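Local coordinates for protein 2-dehydro-3-deoxy-D-arabinonate dehydratase (Sulfolobus solfataricus, PDB 2Q1C) that dehydrates 2-dehydro-3-deoxy-D-arabinonate to 2,5-dioxopentanoate with the help of a magnesium or calcium ion, a step in the pentose oxidation pathway that leads to 2-oxoglutarate, at residues M162-A167 / Q180-A185; L141-L146 / T254-V259; E145-L150 / G158-D163. All coordinates share one frame; numbering follows the deposited sequence.

Interaction 1. Residues M162-A167 / Q180-A185; sequences MDDVSA and QSKIYA. With CA (calcium ion), chain B; 2KT (2-ketobutyric acid), chain C.
The salt bridge between Asp164 and Lys182 makes this a buried active-site contact of the FAH-family fold, where strand 156-164 and the residues after it meet the C-terminal end of helix 178-182. The two side chains cross at about a right angle, and the ammonium group comes up to the carboxylate. OD2 of Asp164 is shared: it binds the calcium ion at 2.3 Å and also accepts from Lys182 NZ, in a bond modelled too short for its length to carry meaning. The second oxygen, Asp164 OD1, lies 3.5 Å from Lys182 NZ and forms a further salt bridge with Lys118. Lys182 reaches this point by one bend, at chi2 (-85°), beyond which its chain runs straight to the nitrogen. There NZ also donates to Ser166 OG at 2.8 Å and to the ketone O3 of the bound 2-ketobutyric acid at 3.0 Å. Ser166 OG and the Asp164 carboxylate hold the nitrogen beside the ketone oxygen, in keeping with Lys182 as a substrate-binding residue. The metal shell is completed by Glu143, Glu145, the ligand oxygens and a water. Farther along, Val165 CG1 meets the hydroxyl end of Tyr184, the two side chains crossing at about a right angle, with CZ 4.4 Å from CG1; the tyrosine hydroxyl is bonded to Ala132 O. The end of Gln180 leads away from this contact and bonds to Arg112 of the second subunit. At the N-cap of helix 168-173, Ala167 N gives a nearly straight bond (175°) to Ser181 O, 3.0 Å away.

Interaction 2. Residues L141-L146 / T254-V259; sequences LPEPEL and TGTAIV. With CA (calcium ion), chain B; 2KT (2-ketobutyric acid), chain C.
Thr256 faces Glu143, Pro144 and Glu145 in the buried active site of the FAH-family fold, where the start of strand 144-150 runs beside the loop that follows strand 250-253. Its first torsion divides its two branches between different tasks: with chi1 at -167°, OG1 is swung opposite the backbone N and donates to Pro144 O at 3.1 Å, from above that carbonyl's plane. The methyl CG2 is thereby turned to the metal site, lying against the Glu143 side chain and 3.6 Å from the carboxylate oxygen O of 2-ketobutyric acid. Both glutamates stretch out fully beyond CG, each extending to the calcium ion. Glu143 OE2 binds it at 2.2 Å, while the other oxygen of Glu143 pairs with Arg89. Glu145 passes along the Gly255 peptide, CG 3.4 Å from Gly255 C, and gives OE1 to the metal. Its OE2 receives Gly255 N at 2.8 Å, a donor standing 62° out of the carboxylate plane. Thr253 OG1 and the metal-bound water also bond to OE2, so the carboxylate is held from several directions while its partner oxygen coordinates calcium. Thr256 N donates to the ligand's O, as befits a substrate-binding residue. Away from the metal, Pro144 CG packs across Ile258 CD1, and one water joins Pro142 O to Ile258 O. Thr254 OG1 sits between its own N and carbonyl carbon (chi1 59°), which lets it share one acceptor with that N: Leu146 O receives OG1 at 2.6 Å and Thr254 N at 3.0 Å.

Interaction 3. Residues E145-L150 / G158-D163; sequences ELAVVL and GYTIMD. With CA (calcium ion), chain B.
Gly158 O takes the N-H of Val149 at 2.8 Å and is also approached by the CA of Val148, 3.3 Å off, in a CH-O contact. This carbonyl belongs to the antiparallel beta hairpin of strands 144-150 and 156-164, in the interior of the chain. Ala147 N to Thr160 O and Thr160 N to Ala147 O are each 2.9 Å; Glu145 and Met162 form a second hydrogen-bonded pair, also with two bonds. On one face of the sheet Val148 and Tyr159 lie side by side and point the same way, Val148 CG1 resting 3.7 Å from Tyr159 CE1. Leu146 CD1 reaches Tyr159 CD1 at 3.9 Å. On the opposite face Ala147 CB packs on Met162 CB at 3.7 Å. Thr160 adds its CG2 to this layer, 3.9 Å from Ala147 CB, while its hydroxyl bonds to Val193 O in strand 188-196. With chi1 at 178° the Met162 chain starts opposite its backbone N, and its end leads away from strand 144-150 to pack on strands 188-196 and 250-253. Regular backbone pairing with apolar cover on both faces probably gives Glu145 a firm base, its carboxylate holding the calcium ion at the end of the hairpin.

Overall arrangement
All three contacts are buried. Interactions 2 and 3 share Glu145 and Leu146 on strand 144-150; interactions 1 and 3 share Met162 and Asp163 on strand 156-164. The hairpin of interaction 3 thus continues into both metal-binding contacts, and Ser166 O still meets Leu141 N at 3.0 Å beyond it. Chemistry changes along this path: backbone hydrogen bonds and apolar side chains in interaction 3, carboxylates on the calcium ion, with a lysine and Thr256 beside the ligand, in interactions 1 and 2. These two approach the ketoacid differently, the former through a lysine ammonium at the ketone, the latter through a backbone N-H at the carboxylate. Only interaction 2 reaches an exposed residue, Val259, while interaction 1 borders the second subunit.

Interaction 1. Residues M162-A167 / Q180-A185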
ATOM      1  N   MET A 162     -20.694 -25.333  -5.117  1.00 32.27           N
ATOM      2  CA  MET A 162     -19.309 -25.580  -5.528  1.00 32.22           C
ATOM      3  C   MET A 162     -19.152 -26.827  -6.393  1.00 32.23           C
ATOM      4  O   MET A 162     -19.760 -27.866  -6.125  1.00 32.23           O
ATOM      5  CB  MET A 162     -18.359 -25.638  -4.322  1.00 32.29           C
ATOM      6  CG  MET A 162     -16.898 -25.942  -4.686  1.00 32.14           C
ATOM      7  SD  MET A 162     -15.670 -25.468  -3.456  1.00 32.13           S
ATOM      8  CE  MET A 162     -15.604 -23.693  -3.679  1.00 31.85           C
ATOM      9  N   ASP A 163     -18.329 -26.701  -7.432  1.00 32.27           N
ATOM     10  CA  ASP A 163     -17.937 -27.825  -8.269  1.00 32.40           C
ATOM     11  C   ASP A 163     -16.523 -28.262  -7.890  1.00 32.43           C
ATOM     12  O   ASP A 163     -15.547 -27.560  -8.169  1.00 32.42           O
ATOM     13  CB  ASP A 163     -18.006 -27.441  -9.753  1.00 32.52           C
ATOM     14  CG  ASP A 163     -17.875 -28.642 -10.696  1.00 33.03           C
ATOM     15  OD1 ASP A 163     -17.375 -29.713 -10.285  1.00 33.17           O
ATOM     16  OD2 ASP A 163     -18.270 -28.505 -11.874  1.00 33.81           O
ATOM     17  N   ASP A 164     -16.429 -29.417  -7.236  1.00 32.49           N
ATOM     18  CA  ASP A 164     -15.149 -30.056  -6.961  1.00 32.56           C
ATOM     19  C   ASP A 164     -14.794 -30.933  -8.163  1.00 32.72           C
ATOM     20  O   ASP A 164     -15.211 -32.089  -8.252  1.00 32.79           O
ATOM     21  CB  ASP A 164     -15.226 -30.863  -5.654  1.00 32.44           C
ATOM     22  CG  ASP A 164     -14.012 -31.764  -5.429  1.00 32.37           C
ATOM     23  OD1 ASP A 164     -12.930 -31.510  -5.999  1.00 32.38           O
ATOM     24  OD2 ASP A 164     -14.148 -32.745  -4.672  1.00 32.16           O
ATOM     25  N   VAL A 165     -14.036 -30.365  -9.096  1.00 32.96           N
ATOM     26  CA  VAL A 165     -13.682 -31.062 -10.330  1.00 33.22           C
ATOM     27  C   VAL A 165     -12.589 -32.085 -10.023  1.00 33.51           C
ATOM     28  O   VAL A 165     -11.513 -31.726  -9.546  1.00 33.56           O
ATOM     29  CB  VAL A 165     -13.243 -30.069 -11.443  1.00 33.22           C
ATOM     30  CG1 VAL A 165     -13.096 -30.778 -12.777  1.00 33.04           C
ATOM     31  CG2 VAL A 165     -14.248 -28.922 -11.567  1.00 33.10           C
ATOM     32  N   SER A 166     -12.882 -33.358 -10.286  1.00 33.93           N
ATOM     33  CA  SER A 166     -12.002 -34.464  -9.892  1.00 34.27           C
ATOM     34  C   SER A 166     -11.609 -35.362 -11.066  1.00 34.47           C
ATOM     35  O   SER A 166     -12.475 -35.913 -11.754  1.00 34.43           O
ATOM     36  CB  SER A 166     -12.669 -35.314  -8.802  1.00 34.27           C
ATOM     37  OG  SER A 166     -13.254 -34.509  -7.792  1.00 34.33           O
ATOM     38  N   ALA A 167     -10.302 -35.510 -11.283  1.00 34.74           N
ATOM     39  CA  ALA A 167      -9.769 -36.427 -12.291  1.00 34.94           C
ATOM     40  C   ALA A 167      -9.848 -37.858 -11.763  1.00 35.26           C
ATOM     41  O   ALA A 167      -8.849 -38.428 -11.311  1.00 35.31           O
ATOM     42  CB  ALA A 167      -8.340 -36.055 -12.651  1.00 34.77           C
ATOM     43  N   GLN A 180      -3.113 -34.808  -6.893  1.00 35.87           N
ATOM     44  CA  GLN A 180      -2.926 -34.512  -8.316  1.00 35.74           C
ATOM     45  C   GLN A 180      -4.263 -34.483  -9.058  1.00 35.52           C
ATOM     46  O   GLN A 180      -4.444 -33.707  -9.999  1.00 35.51           O
ATOM     47  CB  GLN A 180      -1.979 -35.523  -8.971  1.00 35.70           C
ATOM     48  CG  GLN A 180      -0.548 -35.474  -8.453  1.00 35.86           C
ATOM     49  CD  GLN A 180       0.390 -36.384  -9.228  1.00 35.88           C
ATOM     50  OE1 GLN A 180       0.645 -36.171 -10.413  1.00 36.28           O
ATOM     51  NE2 GLN A 180       0.919 -37.399  -8.553  1.00 36.13           N
ATOM     52  N   SER A 181      -5.195 -35.324  -8.615  1.00 35.19           N
ATOM     53  CA  SER A 181      -6.514 -35.430  -9.228  1.00 34.93           C
ATOM     54  C   SER A 181      -7.444 -34.279  -8.843  1.00 34.77           C
ATOM     55  O   SER A 181      -8.430 -34.018  -9.539  1.00 34.77           O
ATOM     56  CB  SER A 181      -7.164 -36.764  -8.850  1.00 34.95           C
ATOM     57  OG  SER A 181      -7.669 -36.738  -7.526  1.00 34.95           O
ATOM     58  N   LYS A 182      -7.126 -33.599  -7.742  1.00 34.52           N
ATOM     59  CA  LYS A 182      -8.021 -32.593  -7.161  1.00 34.23           C
ATOM     60  C   LYS A 182      -7.510 -31.156  -7.270  1.00 34.06           C
ATOM     61  O   LYS A 182      -8.309 -30.226  -7.372  1.00 34.05           O
ATOM     62  CB  LYS A 182      -8.311 -32.921  -5.690  1.00 34.25           C
ATOM     63  CG  LYS A 182      -9.133 -34.184  -5.452  1.00 34.19           C
ATOM     64  CD  LYS A 182     -10.626 -33.919  -5.540  1.00 34.21           C
ATOM     65  CE  LYS A 182     -11.418 -35.078  -4.962  1.00 34.31           C
ATOM     66  NZ  LYS A 182     -12.888 -34.860  -5.071  1.00 34.71           N
ATOM     67  N   ILE A 183      -6.189 -30.979  -7.237  1.00 33.83           N
ATOM     68  CA  ILE A 183      -5.578 -29.645  -7.153  1.00 33.55           C
ATOM     69  C   ILE A 183      -4.828 -29.264  -8.433  1.00 33.37           C
ATOM     70  O   ILE A 183      -3.723 -29.757  -8.685  1.00 33.42           O
ATOM     71  CB  ILE A 183      -4.618 -29.529  -5.926  1.00 33.60           C
ATOM     72  CG1 ILE A 183      -5.289 -30.060  -4.651  1.00 33.52           C
ATOM     73  CG2 ILE A 183      -4.130 -28.084  -5.750  1.00 33.46           C
ATOM     74  CD1 ILE A 183      -4.338 -30.321  -3.492  1.00 33.56           C
ATOM     75  N   TYR A 184      -5.435 -28.382  -9.229  1.00 33.00           N
ATOM     76  CA  TYR A 184      -4.825 -27.871 -10.464  1.00 32.65           C
ATOM     77  C   TYR A 184      -5.513 -26.586 -10.928  1.00 32.41           C
ATOM     78  O   TYR A 184      -6.474 -26.135 -10.305  1.00 32.36           O
ATOM     79  CB  TYR A 184      -4.840 -28.936 -11.574  1.00 32.64           C
ATOM     80  CG  TYR A 184      -6.210 -29.500 -11.892  1.00 32.61           C
ATOM     81  CD1 TYR A 184      -7.003 -28.933 -12.889  1.00 32.68           C
ATOM     82  CD2 TYR A 184      -6.709 -30.605 -11.204  1.00 32.49           C
ATOM     83  CE1 TYR A 184      -8.258 -29.445 -13.188  1.00 32.41           C
ATOM     84  CE2 TYR A 184      -7.968 -31.125 -11.494  1.00 32.45           C
ATOM     85  CZ  TYR A 184      -8.736 -30.539 -12.488  1.00 32.57           C
ATOM     86  OH  TYR A 184      -9.980 -31.045 -12.788  1.00 32.61           O
ATOM     87  N   ALA A 185      -5.016 -25.996 -12.013  1.00 32.17           N
ATOM     88  CA  ALA A 185      -5.611 -24.781 -12.577  1.00 31.92           C
ATOM     89  C   ALA A 185      -7.017 -25.055 -13.105  1.00 31.73           C
ATOM     90  O   ALA A 185      -7.207 -25.904 -13.973  1.00 31.69           O
ATOM     91  CB  ALA A 185      -4.728 -24.209 -13.676  1.00 31.87           C
TER
HETATM   92 CA    CA B 294     -15.751 -34.019  -3.532  1.00 37.26          CA
HETATM   93  C4  2KT C 295     -13.333 -38.012  -2.492  1.00 40.00           C
HETATM   94  C3  2KT C 295     -14.426 -37.889  -1.833  1.00 40.37           C
HETATM   95  C2  2KT C 295     -15.150 -36.956  -2.281  1.00 40.51           C
HETATM   96  O3  2KT C 295     -14.647 -36.042  -2.925  1.00 40.56           O
HETATM   97  C   2KT C 295     -16.472 -36.944  -2.050  1.00 40.51           C
HETATM   98  OXT 2KT C 295     -17.005 -37.864  -1.389  1.00 40.73           O
HETATM   99  O   2KT C 295     -17.161 -36.001  -2.505  1.00 40.36           O
HETATM  100  O   HOH W   1     -15.872 -32.975  -1.316  1.00 35.36           O

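Interaction 2. Residues L141-L146 / T254-V259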
ATOM      1  N   LEU A 141     -14.670 -35.975 -13.739  1.00 37.89           N
ATOM      2  CA  LEU A 141     -16.076 -35.713 -13.431  1.00 37.60           C
ATOM      3  C   LEU A 141     -16.263 -34.476 -12.555  1.00 37.32           C
ATOM      4  O   LEU A 141     -15.398 -34.162 -11.736  1.00 37.34           O
ATOM      5  CB  LEU A 141     -16.715 -36.925 -12.742  1.00 37.64           C
ATOM      6  CG  LEU A 141     -16.921 -38.223 -13.531  1.00 37.88           C
ATOM      7  CD1 LEU A 141     -17.488 -39.298 -12.615  1.00 38.03           C
ATOM      8  CD2 LEU A 141     -17.828 -38.020 -14.741  1.00 37.76           C
ATOM      9  N   PRO A 142     -17.391 -33.760 -12.736  1.00 37.05           N
ATOM     10  CA  PRO A 142     -17.734 -32.689 -11.809  1.00 36.86           C
ATOM     11  C   PRO A 142     -18.450 -33.243 -10.577  1.00 36.70           C
ATOM     12  O   PRO A 142     -19.247 -34.179 -10.690  1.00 36.79           O
ATOM     13  CB  PRO A 142     -18.676 -31.807 -12.628  1.00 36.85           C
ATOM     14  CG  PRO A 142     -19.331 -32.739 -13.592  1.00 36.83           C
ATOM     15  CD  PRO A 142     -18.387 -33.896 -13.818  1.00 37.01           C
ATOM     16  N   GLU A 143     -18.158 -32.677  -9.411  1.00 36.37           N
ATOM     17  CA  GLU A 143     -18.810 -33.104  -8.179  1.00 36.02           C
ATOM     18  C   GLU A 143     -19.639 -31.964  -7.583  1.00 35.76           C
ATOM     19  O   GLU A 143     -19.097 -31.080  -6.913  1.00 35.76           O
ATOM     20  CB  GLU A 143     -17.788 -33.664  -7.183  1.00 35.98           C
ATOM     21  CG  GLU A 143     -17.069 -34.924  -7.681  1.00 36.06           C
ATOM     22  CD  GLU A 143     -16.160 -35.565  -6.638  1.00 36.22           C
ATOM     23  OE1 GLU A 143     -15.492 -36.569  -6.969  1.00 36.56           O
ATOM     24  OE2 GLU A 143     -16.107 -35.077  -5.488  1.00 36.39           O
ATOM     25  N   PRO A 144     -20.960 -31.969  -7.857  1.00 35.50           N
ATOM     26  CA  PRO A 144     -21.894 -30.950  -7.372  1.00 35.25           C
ATOM     27  C   PRO A 144     -22.056 -31.011  -5.857  1.00 35.03           C
ATOM     28  O   PRO A 144     -22.472 -32.040  -5.316  1.00 35.02           O
ATOM     29  CB  PRO A 144     -23.208 -31.315  -8.075  1.00 35.21           C
ATOM     30  CG  PRO A 144     -23.085 -32.755  -8.401  1.00 35.29           C
ATOM     31  CD  PRO A 144     -21.636 -32.987  -8.682  1.00 35.46           C
ATOM     32  N   GLU A 145     -21.715 -29.918  -5.180  1.00 34.80           N
ATOM     33  CA  GLU A 145     -21.679 -29.910  -3.717  1.00 34.67           C
ATOM     34  C   GLU A 145     -22.206 -28.618  -3.100  1.00 34.57           C
ATOM     35  O   GLU A 145     -22.092 -27.541  -3.688  1.00 34.65           O
ATOM     36  CB  GLU A 145     -20.255 -30.166  -3.219  1.00 34.56           C
ATOM     37  CG  GLU A 145     -19.663 -31.491  -3.672  1.00 34.53           C
ATOM     38  CD  GLU A 145     -18.270 -31.748  -3.136  1.00 34.66           C
ATOM     39  OE1 GLU A 145     -17.508 -32.474  -3.809  1.00 34.38           O
ATOM     40  OE2 GLU A 145     -17.935 -31.242  -2.043  1.00 34.84           O
ATOM     41  N   LEU A 146     -22.791 -28.746  -1.912  1.00 34.46           N
ATOM     42  CA  LEU A 146     -23.124 -27.597  -1.083  1.00 34.39           C
ATOM     43  C   LEU A 146     -21.867 -27.184  -0.331  1.00 34.41           C
ATOM     44  O   LEU A 146     -21.204 -28.019   0.287  1.00 34.44           O
ATOM     45  CB  LEU A 146     -24.249 -27.938  -0.098  1.00 34.42           C
ATOM     46  CG  LEU A 146     -24.652 -26.895   0.955  1.00 34.32           C
ATOM     47  CD1 LEU A 146     -25.312 -25.671   0.321  1.00 34.23           C
ATOM     48  CD2 LEU A 146     -25.573 -27.524   1.983  1.00 34.26           C
ATOM     49  N   THR A 254     -18.899 -29.770   1.059  1.00 35.14           N
ATOM     50  CA  THR A 254     -19.402 -30.829   1.950  1.00 35.51           C
ATOM     51  C   THR A 254     -19.505 -32.254   1.390  1.00 35.87           C
ATOM     52  O   THR A 254     -20.033 -33.144   2.063  1.00 35.98           O
ATOM     53  CB  THR A 254     -20.768 -30.444   2.561  1.00 35.43           C
ATOM     54  OG1 THR A 254     -21.714 -30.221   1.510  1.00 35.46           O
ATOM     55  CG2 THR A 254     -20.646 -29.188   3.417  1.00 35.36           C
ATOM     56  N   GLY A 255     -19.006 -32.479   0.176  1.00 36.25           N
ATOM     57  CA  GLY A 255     -19.071 -33.808  -0.441  1.00 36.76           C
ATOM     58  C   GLY A 255     -20.239 -33.972  -1.396  1.00 37.13           C
ATOM     59  O   GLY A 255     -21.254 -33.281  -1.272  1.00 37.10           O
ATOM     60  N   THR A 256     -20.091 -34.890  -2.350  1.00 37.52           N
ATOM     61  CA  THR A 256     -21.099 -35.100  -3.393  1.00 38.00           C
ATOM     62  C   THR A 256     -21.877 -36.411  -3.241  1.00 38.40           C
ATOM     63  O   THR A 256     -21.445 -37.328  -2.539  1.00 38.56           O
ATOM     64  CB  THR A 256     -20.475 -35.023  -4.814  1.00 37.95           C
ATOM     65  OG1 THR A 256     -21.515 -34.926  -5.793  1.00 37.94           O
ATOM     66  CG2 THR A 256     -19.602 -36.246  -5.109  1.00 37.83           C
ATOM     67  N   ALA A 257     -23.028 -36.484  -3.904  1.00 38.87           N
ATOM     68  CA  ALA A 257     -23.832 -37.703  -3.942  1.00 39.35           C
ATOM     69  C   ALA A 257     -24.227 -38.071  -5.371  1.00 39.70           C
ATOM     70  O   ALA A 257     -24.704 -39.181  -5.620  1.00 39.84           O
ATOM     71  CB  ALA A 257     -25.062 -37.556  -3.071  1.00 39.26           C
ATOM     72  N   ILE A 258     -24.028 -37.135  -6.299  1.00 40.06           N
ATOM     73  CA  ILE A 258     -24.308 -37.361  -7.716  1.00 40.42           C
ATOM     74  C   ILE A 258     -23.020 -37.739  -8.450  1.00 40.79           C
ATOM     75  O   ILE A 258     -22.139 -36.900  -8.657  1.00 40.80           O
ATOM     76  CB  ILE A 258     -24.962 -36.121  -8.376  1.00 40.35           C
ATOM     77  CG1 ILE A 258     -26.201 -35.683  -7.587  1.00 40.26           C
ATOM     78  CG2 ILE A 258     -25.328 -36.419  -9.828  1.00 40.24           C
ATOM     79  CD1 ILE A 258     -26.567 -34.220  -7.759  1.00 40.15           C
ATOM     80  N   VAL A 259     -22.916 -39.010  -8.827  1.00 41.30           N
ATOM     81  CA  VAL A 259     -21.724 -39.522  -9.503  1.00 41.90           C
ATOM     82  C   VAL A 259     -22.084 -40.148 -10.854  1.00 42.45           C
ATOM     83  O   VAL A 259     -22.631 -41.254 -10.902  1.00 42.56           O
ATOM     84  CB  VAL A 259     -20.951 -40.548  -8.625  1.00 41.85           C
ATOM     85  CG1 VAL A 259     -19.690 -41.029  -9.339  1.00 41.67           C
ATOM     86  CG2 VAL A 259     -20.595 -39.948  -7.268  1.00 41.74           C
TER
HETATM   87 CA    CA B 294     -15.751 -34.019  -3.532  1.00 37.26          CA
HETATM   88  C4  2KT C 295     -13.333 -38.012  -2.492  1.00 40.00           C
HETATM   89  C3  2KT C 295     -14.426 -37.889  -1.833  1.00 40.37           C
HETATM   90  C2  2KT C 295     -15.150 -36.956  -2.281  1.00 40.51           C
HETATM   91  O3  2KT C 295     -14.647 -36.042  -2.925  1.00 40.56           O
HETATM   92  C   2KT C 295     -16.472 -36.944  -2.050  1.00 40.51           C
HETATM   93  OXT 2KT C 295     -17.005 -37.864  -1.389  1.00 40.73           O
HETATM   94  O   2KT C 295     -17.161 -36.001  -2.505  1.00 40.36           O
HETATM   95  O   HOH W   2     -19.467 -36.918  -9.438  1.00 29.52           O
HETATM   96  O   HOH W   3     -24.381 -33.876  -4.147  1.00 39.29           O
HETATM   97  O   HOH W   1     -15.872 -32.975  -1.316  1.00 35.36           O

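Interaction 3. Residues E145-L150 / G158-D163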
ATOM      1  N   GLU A 145     -21.715 -29.918  -5.180  1.00 34.80           N
ATOM      2  CA  GLU A 145     -21.679 -29.910  -3.717  1.00 34.67           C
ATOM      3  C   GLU A 145     -22.206 -28.618  -3.100  1.00 34.57           C
ATOM      4  O   GLU A 145     -22.092 -27.541  -3.688  1.00 34.65           O
ATOM      5  CB  GLU A 145     -20.255 -30.166  -3.219  1.00 34.56           C
ATOM      6  CG  GLU A 145     -19.663 -31.491  -3.672  1.00 34.53           C
ATOM      7  CD  GLU A 145     -18.270 -31.748  -3.136  1.00 34.66           C
ATOM      8  OE1 GLU A 145     -17.508 -32.474  -3.809  1.00 34.38           O
ATOM      9  OE2 GLU A 145     -17.935 -31.242  -2.043  1.00 34.84           O
ATOM     10  N   LEU A 146     -22.791 -28.746  -1.912  1.00 34.46           N
ATOM     11  CA  LEU A 146     -23.124 -27.597  -1.083  1.00 34.39           C
ATOM     12  C   LEU A 146     -21.867 -27.184  -0.331  1.00 34.41           C
ATOM     13  O   LEU A 146     -21.204 -28.019   0.287  1.00 34.44           O
ATOM     14  CB  LEU A 146     -24.249 -27.938  -0.098  1.00 34.42           C
ATOM     15  CG  LEU A 146     -24.652 -26.895   0.955  1.00 34.32           C
ATOM     16  CD1 LEU A 146     -25.312 -25.671   0.321  1.00 34.23           C
ATOM     17  CD2 LEU A 146     -25.573 -27.524   1.983  1.00 34.26           C
ATOM     18  N   ALA A 147     -21.539 -25.899  -0.396  1.00 34.41           N
ATOM     19  CA  ALA A 147     -20.329 -25.388   0.234  1.00 34.54           C
ATOM     20  C   ALA A 147     -20.637 -24.279   1.235  1.00 34.64           C
ATOM     21  O   ALA A 147     -21.537 -23.466   1.015  1.00 34.71           O
ATOM     22  CB  ALA A 147     -19.350 -24.905  -0.820  1.00 34.41           C
ATOM     23  N   VAL A 148     -19.887 -24.259   2.334  1.00 34.72           N
ATOM     24  CA  VAL A 148     -20.042 -23.222   3.356  1.00 34.82           C
ATOM     25  C   VAL A 148     -18.852 -22.266   3.398  1.00 34.97           C
ATOM     26  O   VAL A 148     -17.701 -22.682   3.236  1.00 34.95           O
ATOM     27  CB  VAL A 148     -20.286 -23.812   4.774  1.00 34.81           C
ATOM     28  CG1 VAL A 148     -21.713 -24.307   4.907  1.00 34.75           C
ATOM     29  CG2 VAL A 148     -19.283 -24.926   5.102  1.00 34.66           C
ATOM     30  N   VAL A 149     -19.148 -20.984   3.605  1.00 35.06           N
ATOM     31  CA  VAL A 149     -18.118 -19.974   3.855  1.00 35.16           C
ATOM     32  C   VAL A 149     -17.941 -19.816   5.369  1.00 35.23           C
ATOM     33  O   VAL A 149     -18.913 -19.619   6.105  1.00 35.13           O
ATOM     34  CB  VAL A 149     -18.461 -18.614   3.191  1.00 35.13           C
ATOM     35  CG1 VAL A 149     -17.333 -17.611   3.391  1.00 34.97           C
ATOM     36  CG2 VAL A 149     -18.732 -18.799   1.706  1.00 35.19           C
ATOM     37  N   LEU A 150     -16.693 -19.913   5.819  1.00 35.34           N
ATOM     38  CA  LEU A 150     -16.361 -19.939   7.241  1.00 35.49           C
ATOM     39  C   LEU A 150     -15.531 -18.733   7.664  1.00 35.65           C
ATOM     40  O   LEU A 150     -14.833 -18.133   6.844  1.00 35.68           O
ATOM     41  CB  LEU A 150     -15.579 -21.218   7.559  1.00 35.42           C
ATOM     42  CG  LEU A 150     -16.265 -22.545   7.922  1.00 35.35           C
ATOM     43  CD1 LEU A 150     -17.727 -22.653   7.483  1.00 35.05           C
ATOM     44  CD2 LEU A 150     -15.444 -23.713   7.380  1.00 34.84           C
ATOM     45  N   GLY A 158     -22.021 -18.230   5.329  1.00 34.17           N
ATOM     46  CA  GLY A 158     -22.954 -18.379   4.217  1.00 33.96           C
ATOM     47  C   GLY A 158     -22.816 -19.672   3.434  1.00 33.86           C
ATOM     48  O   GLY A 158     -21.953 -20.504   3.729  1.00 33.89           O
ATOM     49  N   TYR A 159     -23.676 -19.829   2.427  1.00 33.73           N
ATOM     50  CA  TYR A 159     -23.695 -21.019   1.571  1.00 33.53           C
ATOM     51  C   TYR A 159     -23.499 -20.659   0.102  1.00 33.24           C
ATOM     52  O   TYR A 159     -23.879 -19.572  -0.336  1.00 33.13           O
ATOM     53  CB  TYR A 159     -25.017 -21.775   1.721  1.00 33.70           C
ATOM     54  CG  TYR A 159     -25.348 -22.209   3.130  1.00 33.98           C
ATOM     55  CD1 TYR A 159     -25.058 -23.502   3.567  1.00 34.18           C
ATOM     56  CD2 TYR A 159     -25.966 -21.332   4.024  1.00 34.11           C
ATOM     57  CE1 TYR A 159     -25.366 -23.908   4.860  1.00 34.15           C
ATOM     58  CE2 TYR A 159     -26.275 -21.727   5.319  1.00 34.25           C
ATOM     59  CZ  TYR A 159     -25.973 -23.016   5.729  1.00 34.19           C
ATOM     60  OH  TYR A 159     -26.280 -23.409   7.010  1.00 34.42           O
ATOM     61  N   THR A 160     -22.907 -21.582  -0.651  1.00 32.98           N
ATOM     62  CA  THR A 160     -22.765 -21.440  -2.100  1.00 32.78           C
ATOM     63  C   THR A 160     -22.755 -22.809  -2.791  1.00 32.71           C
ATOM     64  O   THR A 160     -22.642 -23.845  -2.133  1.00 32.66           O
ATOM     65  CB  THR A 160     -21.495 -20.617  -2.483  1.00 32.81           C
ATOM     66  OG1 THR A 160     -21.525 -20.298  -3.881  1.00 32.68           O
ATOM     67  CG2 THR A 160     -20.212 -21.384  -2.160  1.00 32.62           C
ATOM     68  N   ILE A 161     -22.893 -22.798  -4.115  1.00 32.59           N
ATOM     69  CA  ILE A 161     -22.730 -23.992  -4.940  1.00 32.44           C
ATOM     70  C   ILE A 161     -21.250 -24.134  -5.281  1.00 32.40           C
ATOM     71  O   ILE A 161     -20.620 -23.160  -5.695  1.00 32.42           O
ATOM     72  CB  ILE A 161     -23.524 -23.870  -6.261  1.00 32.45           C
ATOM     73  CG1 ILE A 161     -24.999 -23.560  -5.988  1.00 32.40           C
ATOM     74  CG2 ILE A 161     -23.370 -25.132  -7.102  1.00 32.52           C
ATOM     75  CD1 ILE A 161     -25.702 -22.858  -7.134  1.00 32.48           C
ATOM     76  N   MET A 162     -20.694 -25.333  -5.117  1.00 32.27           N
ATOM     77  CA  MET A 162     -19.309 -25.580  -5.528  1.00 32.22           C
ATOM     78  C   MET A 162     -19.152 -26.827  -6.393  1.00 32.23           C
ATOM     79  O   MET A 162     -19.760 -27.866  -6.125  1.00 32.23           O
ATOM     80  CB  MET A 162     -18.359 -25.638  -4.322  1.00 32.29           C
ATOM     81  CG  MET A 162     -16.898 -25.942  -4.686  1.00 32.14           C
ATOM     82  SD  MET A 162     -15.670 -25.468  -3.456  1.00 32.13           S
ATOM     83  CE  MET A 162     -15.604 -23.693  -3.679  1.00 31.85           C
ATOM     84  N   ASP A 163     -18.329 -26.701  -7.432  1.00 32.27           N
ATOM     85  CA  ASP A 163     -17.937 -27.825  -8.269  1.00 32.40           C
ATOM     86  C   ASP A 163     -16.523 -28.262  -7.890  1.00 32.43           C
ATOM     87  O   ASP A 163     -15.547 -27.560  -8.169  1.00 32.42           O
ATOM     88  CB  ASP A 163     -18.006 -27.441  -9.753  1.00 32.52           C
ATOM     89  CG  ASP A 163     -17.875 -28.642 -10.696  1.00 33.03           C
ATOM     90  OD1 ASP A 163     -17.375 -29.713 -10.285  1.00 33.17           O
ATOM     91  OD2 ASP A 163     -18.270 -28.505 -11.874  1.00 33.81           O
TER
HETATM   92 CA    CA B 294     -15.751 -34.019  -3.532  1.00 37.26          CA
HETATM   93  O   HOH W   1     -15.872 -32.975  -1.316  1.00 35.36           O